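Local coordinates for malonyl CoA-acyl carrier protein transacylase (PDB 3QAT), which probably transfers the malonyl group from malonyl-CoA to the acyl carrier protein, supplying the chain-extending unit for fatty acid biosynthesis, at residues A[90-95]-A[273-278]; A[159-164]-A[207-212]. One frame throughout, in Å; residues are numbered along the deposited sequence.

Contact 1 of 2, residues A[90-95]-A[273-278]; sequences KVKFVA and NGVNTL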
loop_
_atom_site.group_PDB
_atom_site.type_symbol
_atom_site.label_atom_id
_atom_site.label_comp_id
_atom_site.label_asym_id
_atom_site.label_seq_id
_atom_site.Cartn_x
_atom_site.Cartn_y
_atom_site.Cartn_z
ATOM N N LYS A 90 4.071 -21.785 -1.415
ATOM C CA LYS A 90 4.341 -21.269 -2.771
ATOM C C LYS A 90 4.897 -19.855 -2.861
ATOM O O LYS A 90 5.401 -19.453 -3.914
ATOM C CB LYS A 90 3.076 -21.343 -3.631
ATOM C CG LYS A 90 2.583 -22.758 -3.886
ATOM C CD LYS A 90 3.581 -23.512 -4.770
ATOM C CE LYS A 90 3.010 -24.826 -5.232
ATOM N NZ LYS A 90 3.993 -25.533 -6.093
ATOM N N VAL A 91 4.781 -19.110 -1.766
ATOM C CA VAL A 91 5.139 -17.689 -1.752
ATOM C C VAL A 91 6.259 -17.454 -0.747
ATOM O O VAL A 91 6.113 -17.790 0.435
ATOM C CB VAL A 91 3.905 -16.813 -1.410
ATOM C CG1 VAL A 91 4.280 -15.328 -1.401
ATOM C CG2 VAL A 91 2.776 -17.071 -2.404
ATOM N N LYS A 92 7.380 -16.912 -1.217
ATOM C CA LYS A 92 8.534 -16.689 -0.359
ATOM C C LYS A 92 8.340 -15.524 0.624
ATOM O O LYS A 92 8.673 -15.649 1.811
ATOM C CB LYS A 92 9.797 -16.474 -1.210
ATOM C CG LYS A 92 11.085 -16.719 -0.466
ATOM C CD LYS A 92 12.287 -16.838 -1.435
ATOM C CE LYS A 92 13.524 -17.456 -0.772
ATOM N NZ LYS A 92 14.479 -16.479 -0.128
ATOM N N PHE A 93 7.820 -14.395 0.115
ATOM C CA PHE A 93 7.649 -13.195 0.919
ATOM C C PHE A 93 6.371 -12.471 0.511
ATOM O O PHE A 93 5.914 -12.623 -0.624
ATOM C CB PHE A 93 8.796 -12.205 0.690
ATOM C CG PHE A 93 10.181 -12.799 0.892
ATOM C CD1 PHE A 93 10.588 -13.216 2.153
ATOM C CD2 PHE A 93 11.059 -12.916 -0.182
ATOM C CE1 PHE A 93 11.887 -13.766 2.339
ATOM C CE2 PHE A 93 12.347 -13.450 -0.006
ATOM C CZ PHE A 93 12.745 -13.873 1.256
ATOM N N VAL A 94 5.842 -11.687 1.450
ATOM C CA VAL A 94 4.764 -10.714 1.132
ATOM C C VAL A 94 5.223 -9.313 1.439
ATOM O O VAL A 94 6.081 -9.117 2.292
ATOM C CB VAL A 94 3.419 -11.032 1.847
ATOM C CG1 VAL A 94 2.857 -12.373 1.350
ATOM C CG2 VAL A 94 3.577 -11.000 3.372
ATOM N N ALA A 95 4.668 -8.335 0.720
ATOM C CA ALA A 95 4.943 -6.940 0.977
ATOM C C ALA A 95 3.783 -6.131 0.417
ATOM O O ALA A 95 3.094 -6.588 -0.487
ATOM C CB ALA A 95 6.249 -6.508 0.283
ATOM N N ASN A 273 17.082 -11.679 -3.312
ATOM C CA ASN A 273 17.040 -12.685 -2.265
ATOM C C ASN A 273 16.120 -13.850 -2.600
ATOM O O ASN A 273 15.326 -14.303 -1.774
ATOM C CB ASN A 273 16.763 -12.058 -0.887
ATOM C CG ASN A 273 17.942 -11.221 -0.381
ATOM O OD1 ASN A 273 18.812 -11.733 0.348
ATOM N ND2 ASN A 273 18.018 -9.966 -0.814
ATOM N N GLY A 274 16.260 -14.332 -3.833
ATOM C CA GLY A 274 15.715 -15.624 -4.227
ATOM C C GLY A 274 14.352 -15.605 -4.886
ATOM O O GLY A 274 13.697 -16.648 -4.980
ATOM N N VAL A 275 13.935 -14.425 -5.347
ATOM C CA VAL A 275 12.653 -14.256 -6.049
ATOM C C VAL A 275 12.839 -13.686 -7.455
ATOM O O VAL A 275 13.521 -12.674 -7.631
ATOM C CB VAL A 275 11.696 -13.345 -5.225
ATOM C CG1 VAL A 275 10.425 -13.001 -6.010
ATOM C CG2 VAL A 275 11.336 -13.999 -3.889
ATOM N N ASN A 276 12.218 -14.330 -8.440
ATOM C CA ASN A 276 12.251 -13.847 -9.822
ATOM C C ASN A 276 10.896 -13.427 -10.402
ATOM O O ASN A 276 10.832 -12.953 -11.532
ATOM C CB ASN A 276 13.013 -14.813 -10.768
ATOM C CG ASN A 276 12.314 -16.181 -10.985
ATOM O OD1 ASN A 276 12.864 -17.039 -11.705
ATOM N ND2 ASN A 276 11.144 -16.405 -10.370
ATOM N N THR A 277 9.823 -13.608 -9.626
ATOM C CA THR A 277 8.491 -13.274 -10.110
ATOM C C THR A 277 7.767 -12.480 -9.028
ATOM O O THR A 277 7.634 -12.952 -7.911
ATOM C CB THR A 277 7.654 -14.526 -10.478
ATOM O OG1 THR A 277 8.357 -15.301 -11.456
ATOM C CG2 THR A 277 6.316 -14.122 -11.085
ATOM N N LEU A 278 7.310 -11.286 -9.384
ATOM C CA LEU A 278 6.578 -10.437 -8.439
ATOM C C LEU A 278 5.141 -10.342 -8.894
ATOM O O LEU A 278 4.882 -9.820 -9.987
ATOM C CB LEU A 278 7.167 -9.024 -8.448
ATOM C CG LEU A 278 8.595 -8.822 -7.954
ATOM C CD1 LEU A 278 9.073 -7.452 -8.431
ATOM C CD2 LEU A 278 8.645 -8.876 -6.445
#

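Contact 2 of 2, residues A[159-164]-A[207-212]; sequences EGLCQI and HSALMQ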
loop_
_atom_site.group_PDB
_atom_site.type_symbol
_atom_site.label_atom_id
_atom_site.label_comp_id
_atom_site.label_asym_id
_atom_site.label_seq_id
_atom_site.Cartn_x
_atom_site.Cartn_y
_atom_site.Cartn_z
ATOM N N GLU A 159 10.719 27.404 5.578
ATOM C CA GLU A 159 9.288 27.548 5.299
ATOM C C GLU A 159 8.440 26.506 6.052
ATOM O O GLU A 159 7.283 26.770 6.384
ATOM C CB GLU A 159 8.999 27.499 3.801
ATOM N N GLY A 160 9.026 25.356 6.364
ATOM C CA GLY A 160 8.305 24.329 7.108
ATOM C C GLY A 160 8.799 22.924 6.847
ATOM O O GLY A 160 9.834 22.730 6.198
ATOM N N LEU A 161 8.042 21.942 7.334
ATOM C CA LEU A 161 8.476 20.548 7.271
ATOM C C LEU A 161 8.180 19.947 5.898
ATOM O O LEU A 161 7.068 20.108 5.386
ATOM C CB LEU A 161 7.773 19.711 8.352
ATOM C CG LEU A 161 8.155 18.230 8.485
ATOM C CD1 LEU A 161 9.650 18.045 8.636
ATOM C CD2 LEU A 161 7.408 17.564 9.645
ATOM N N CYS A 162 9.186 19.299 5.314
ATOM C CA CYS A 162 9.024 18.569 4.042
ATOM C C CYS A 162 9.886 17.326 4.109
ATOM O O CYS A 162 11.075 17.401 4.424
ATOM C CB CYS A 162 9.416 19.458 2.860
ATOM S SG CYS A 162 9.177 18.730 1.211
ATOM N N GLN A 163 9.285 16.171 3.823
ATOM C CA GLN A 163 9.961 14.900 3.994
ATOM C C GLN A 163 9.693 14.004 2.794
ATOM O O GLN A 163 8.723 14.220 2.062
ATOM C CB GLN A 163 9.430 14.198 5.253
ATOM C CG GLN A 163 9.911 14.840 6.526
ATOM C CD GLN A 163 9.238 14.240 7.736
ATOM O OE1 GLN A 163 8.053 14.410 7.938
ATOM N NE2 GLN A 163 10.010 13.537 8.555
ATOM N N ILE A 164 10.556 13.018 2.574
ATOM C CA ILE A 164 10.262 11.985 1.559
ATOM C C ILE A 164 9.222 11.003 2.108
ATOM O O ILE A 164 9.473 10.320 3.116
ATOM C CB ILE A 164 11.536 11.251 1.113
ATOM C CG1 ILE A 164 12.462 12.236 0.376
ATOM C CG2 ILE A 164 11.182 10.035 0.225
ATOM C CD1 ILE A 164 13.772 11.612 -0.109
ATOM N N HIS A 207 2.715 9.973 5.526
ATOM C CA HIS A 207 4.147 9.605 5.650
ATOM C C HIS A 207 5.034 10.794 5.921
ATOM O O HIS A 207 6.129 10.915 5.361
ATOM C CB HIS A 207 4.607 8.786 4.421
ATOM C CG HIS A 207 3.796 7.551 4.275
ATOM N ND1 HIS A 207 3.842 6.541 5.212
ATOM C CD2 HIS A 207 2.818 7.220 3.397
ATOM C CE1 HIS A 207 2.941 5.622 4.901
ATOM N NE2 HIS A 207 2.300 6.016 3.813
ATOM N N SER A 208 4.524 11.667 6.785
ATOM C CA SER A 208 5.306 12.758 7.333
ATOM C C SER A 208 5.077 12.792 8.832
ATOM O O SER A 208 4.170 12.126 9.342
ATOM C CB SER A 208 4.909 14.102 6.730
ATOM O OG SER A 208 3.679 14.570 7.258
ATOM N N ALA A 209 5.892 13.587 9.531
ATOM C CA ALA A 209 5.755 13.682 10.994
ATOM C C ALA A 209 4.395 14.254 11.404
ATOM O O ALA A 209 3.946 14.049 12.546
ATOM C CB ALA A 209 6.895 14.511 11.579
ATOM N N LEU A 210 3.731 14.960 10.491
ATOM C CA LEU A 210 2.401 15.511 10.739
ATOM C C LEU A 210 1.331 14.442 11.001
ATOM O O LEU A 210 0.260 14.745 11.544
ATOM C CB LEU A 210 1.956 16.425 9.597
ATOM C CG LEU A 210 2.755 17.708 9.353
ATOM C CD1 LEU A 210 2.232 18.380 8.105
ATOM C CD2 LEU A 210 2.623 18.664 10.521
ATOM N N MET A 211 1.634 13.202 10.600
ATOM C CA MET A 211 0.731 12.070 10.804
ATOM C C MET A 211 0.800 11.497 12.204
ATOM O O MET A 211 0.137 10.500 12.478
ATOM C CB MET A 211 1.056 10.931 9.825
ATOM C CG MET A 211 0.293 10.910 8.510
ATOM S SD MET A 211 -1.473 11.322 8.476
ATOM C CE MET A 211 -1.022 12.931 7.916
ATOM N N GLN A 212 1.579 12.108 13.099
ATOM C CA GLN A 212 1.722 11.549 14.455
ATOM C C GLN A 212 0.409 11.173 15.174
ATOM O O GLN A 212 0.372 10.114 15.791
ATOM C CB GLN A 212 2.613 12.417 15.352
ATOM C CG GLN A 212 3.008 11.725 16.646
ATOM C CD GLN A 212 3.948 10.555 16.411
ATOM O OE1 GLN A 212 4.883 10.639 15.598
ATOM N NE2 GLN A 212 3.712 9.455 17.126
HETATM O O HOH W 1 8.760 10.499 5.945
#

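Contact 1 of 2, residues A[90-95]-A[273-278]
Phe93 meets residues 273-278 at two places, its ring packing on the isopropyl group of Val275 and its rim reaching a backbone carbonyl. The close-packed part lies here. Val275 CG2 sits 3.9 Å from Phe93 CD2 and the same distance from Lys92 CD, so this one methyl fills the angle between the aromatic ring and the aliphatic run of the lysine. It is put there by a first torsion of 173°, which sends CG1 anti to the backbone N and swings CG2 to the side of that N. At the ring's edge, close to its plane, Asn273 O stands 3.6 Å from Phe93 CE2. One face of the same ring is overlaid near its rim by Lys92 CG, and Trp269 of helix 263-272 adds an edge-to-face contact.

Both segments feed the parallel sheet ordered 93-96, 6-11, 275-281, 299-303. Strand 6-11 runs between them and takes the backbone bonds of Lys92 and Phe93. The nearest CA atoms, those of Lys92 and Val275, are 7.4 Å apart, no backbone bond joins the segments, and from the 90-95 side the gap is bridged by side chains.

The solvent side belongs to Lys92. Its chain stays extended as far as CE, then turns at the last torsion (-90°) to bring NZ within 2.9 Å of Asn273 O, a hydrogen bond whose donor is tilted 28° from the carbonyl plane. Lys92 and Val275 run past each other in opposite directions. Gly274 lies beside the ammonium group, its positive phi carrying the chain from the loop into the strand, while the side-chain amide of Asn273 turns to helix 263-272 and donates a hydrogen bond from ND2 to Trp269 O.

Contact 2 of 2, residues A[159-164]-A[207-212]
With CG beside its backbone N (chi1 -73°) and the chain extended at chi2, Gln163 reaches from strand 162-169 to the loop of residues 207-212, where OE1 accepts a hydrogen bond from Ala209 N at 2.8 Å. The N-H points nearly straight at the oxygen, 157°, and arrives in the amide plane on a lone pair. The same oxygen lies 3.3 Å from Ser208 CA, so the amide end is fitted closely against the turn. Leu161, two residues earlier on the same side of the chain, sends CD2 to 3.7 Å from Ala209 CB, an apolar touch beside the polar one.

Ser208 OG accepts a long, bent hydrogen bond from Leu210 N (3.3 Å), closing an ST turn, and is also hydrogen-bonded to Pro205 O. This turn opens the short 3-10 segment 209-211 that leads into helix 212-224. Farther along, a water lies 2.9 Å from Ile164 O and 2.7 Å from His207 O, bridging two acceptors that could not bond to each other.

The imidazole of His207 turns to the other side: NE2 is bonded to Ser98 OG and ND1 to Gln256 O, consistent with the Ser-His pair of acyltransferases of this family. The bond from Ala209 N to Gln163, with the water bridging at His207 O, probably helps to position the loop carrying that histidine.

In the fold
Contact 1 bridges, by side chains, the starts of two strands that flank strand 6-11, whereas contact 2 ties the mixed sheet to the loop leading into helix 212-224. Their centres are 32 Å apart, on opposite sides of the chain's centre, and their nearest atoms remain about 13 Å apart; along the chain, contact 2 is nested within the loop closed by contact 1. What relates them is the probable active site. Strand 93-96 runs into the probable nucleophile elbow, with Gly96, Ser98 and Gly100 in the GxSxG pattern, and His207 of contact 2 meets Ser98 there. The serine thus follows a strand of one sheet and the histidine sits in a loop packed on the other, so the site probably lies between the two regions.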